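Local atomic coordinates of loquacious, isoform B (Drosophila melanogaster, PDB entry 4X8W), a protein that probably partners Dicer-1 in small-RNA processing, contributing here a C-terminal domain of the double-stranded-RNA-binding type that associates with copies of itself. Residues Gln18-Tyr23 with Gln40-Pro45. Numbering follows the deposited sequence.
Sequences QFEVTY and QLSTLP
The carbonyl oxygen of S42 does two jobs where this hairpin opens out: it accepts the backbone N-H of E20 and also lies in the plane of the F19 ring, at its edge, with S42 O 3.7 Å from F19 CD1. F19 and T43 form a non-hydrogen-bonded antiparallel pair, yet their side chains diverge. They still meet, because F19 chi1 (-66°) sets CG anti to its carbonyl carbon and brings the ring obliquely to the methyl of T43, F19 CE1 lying 3.8 Å from T43 CG2. Cutting F19 back to alanine would probably leave that methyl without its aromatic neighbour and S42 O without the ring edge beside it.

Beyond this pair the register is regular. E20 and S42 exchange two backbone bonds, and T22 and Q40 do the same, with T22 N to Q40 O at 3.0 Å and Q40 N to T22 O at 2.9 Å. These four residues share one face of the sheet; V21 and L41 share the other, side by side, with V21 CG2 4.0 Å from L41 CD2. Past the strand end, L44 lays CD1 against the aliphatic root of Q18 (Q18 CB to L44 CD1, 3.7 Å).

Q18, with positive phi, closes helix 10-16 in a Schellman motif, F19 N reaching back to A14 O, so the chain passes from helix 10-16 into strand 19-26 through a short turn. V21 packs on L10 and A14 of that helix, as expected of an alpha-beta-beta-beta-alpha domain. On the far edge of strand 35-43, Q40 and L41 pair antiparallel with a strand of a second subunit, and the sheet continues across the interface.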
# COMPACT_ATOMS: atom_id res chain seq x y z
N GLN E 18 9.46 -1.96 5.84
CA GLN E 18 8.06 -1.58 6.04
C GLN E 18 7.30 -1.37 4.72
O GLN E 18 6.55 -0.39 4.57
CB GLN E 18 7.97 -0.30 6.88
CG GLN E 18 8.70 -0.35 8.22
CD GLN E 18 8.45 0.91 9.05
OE1 GLN E 18 8.27 1.99 8.49
NE2 GLN E 18 8.46 0.77 10.37
N PHE E 19 7.45 -2.31 3.79
CA PHE E 19 6.65 -2.28 2.58
C PHE E 19 5.74 -3.49 2.57
O PHE E 19 6.06 -4.52 3.17
CB PHE E 19 7.53 -2.33 1.32
CG PHE E 19 8.40 -1.12 1.13
CD1 PHE E 19 7.87 0.05 0.61
CD2 PHE E 19 9.75 -1.18 1.42
CE1 PHE E 19 8.69 1.18 0.40
CE2 PHE E 19 10.56 -0.06 1.22
CZ PHE E 19 10.03 1.12 0.71
N GLU E 20 4.62 -3.37 1.88
CA GLU E 20 3.76 -4.52 1.64
C GLU E 20 3.93 -4.97 0.19
O GLU E 20 4.02 -4.15 -0.72
CB GLU E 20 2.31 -4.18 1.95
CG GLU E 20 1.97 -4.40 3.40
CD GLU E 20 0.67 -3.76 3.81
OE1 GLU E 20 0.11 -2.96 3.03
OE2 GLU E 20 0.21 -4.05 4.94
N VAL E 21 3.87 -6.28 -0.02
CA VAL E 21 4.08 -6.87 -1.33
C VAL E 21 2.83 -7.53 -1.87
O VAL E 21 2.27 -8.43 -1.24
CB VAL E 21 5.19 -7.93 -1.26
CG1 VAL E 21 5.33 -8.65 -2.58
CG2 VAL E 21 6.50 -7.29 -0.85
N THR E 22 2.40 -7.12 -3.05
CA THR E 22 1.23 -7.74 -3.66
C THR E 22 1.54 -8.34 -5.01
O THR E 22 1.97 -7.65 -5.94
CB THR E 22 0.08 -6.75 -3.81
OG1 THR E 22 -0.32 -6.31 -2.51
CG2 THR E 22 -1.11 -7.42 -4.47
N TYR E 23 1.28 -9.64 -5.13
CA TYR E 23 1.48 -10.33 -6.40
C TYR E 23 0.20 -10.27 -7.22
O TYR E 23 -0.88 -10.57 -6.73
CB TYR E 23 1.90 -11.78 -6.15
CG TYR E 23 3.28 -11.94 -5.55
CD1 TYR E 23 3.51 -11.80 -4.17
CD2 TYR E 23 4.38 -12.22 -6.36
CE1 TYR E 23 4.79 -11.95 -3.63
CE2 TYR E 23 5.64 -12.36 -5.83
CZ TYR E 23 5.85 -12.23 -4.47
OH TYR E 23 7.12 -12.40 -3.99
N GLN E 40 3.64 -5.48 -6.87
CA GLN E 40 3.38 -4.10 -6.56
C GLN E 40 3.92 -3.85 -5.16
O GLN E 40 3.63 -4.61 -4.25
CB GLN E 40 1.88 -3.82 -6.69
CG GLN E 40 1.49 -2.37 -6.58
CD GLN E 40 0.04 -2.15 -6.95
OE1 GLN E 40 -0.76 -3.09 -6.92
NE2 GLN E 40 -0.29 -0.93 -7.34
N LEU E 41 4.75 -2.81 -5.03
CA LEU E 41 5.30 -2.41 -3.73
C LEU E 41 4.61 -1.16 -3.23
O LEU E 41 4.51 -0.15 -3.93
CB LEU E 41 6.82 -2.19 -3.81
CG LEU E 41 7.68 -3.32 -4.44
CD1 LEU E 41 9.15 -2.95 -4.47
CD2 LEU E 41 7.51 -4.61 -3.66
N SER E 42 4.11 -1.26 -2.01
CA SER E 42 3.39 -0.17 -1.38
C SER E 42 3.85 -0.08 0.05
O SER E 42 4.33 -1.06 0.62
CB SER E 42 1.88 -0.38 -1.47
OG SER E 42 1.51 -1.57 -0.80
N THR E 43 3.76 1.11 0.63
CA THR E 43 3.95 1.27 2.06
C THR E 43 2.77 0.90 2.96
O THR E 43 1.61 0.79 2.53
CB THR E 43 4.31 2.72 2.37
OG1 THR E 43 3.41 3.56 1.62
CG2 THR E 43 5.71 3.03 1.92
N LEU E 44 3.10 0.77 4.24
CA LEU E 44 2.14 0.67 5.33
C LEU E 44 1.23 1.89 5.26
O LEU E 44 1.71 2.99 4.98
CB LEU E 44 2.85 0.59 6.68
CG LEU E 44 3.39 -0.78 7.03
CD1 LEU E 44 4.46 -0.65 8.08
CD2 LEU E 44 2.23 -1.66 7.53
N PRO E 45 -0.08 1.70 5.46
CA PRO E 45 -0.98 2.85 5.31
C PRO E 45 -0.61 4.01 6.24
O PRO E 45 0.02 3.79 7.29
CB PRO E 45 -2.35 2.28 5.70
CG PRO E 45 -2.21 0.78 5.56
CD PRO E 45 -0.78 0.48 5.87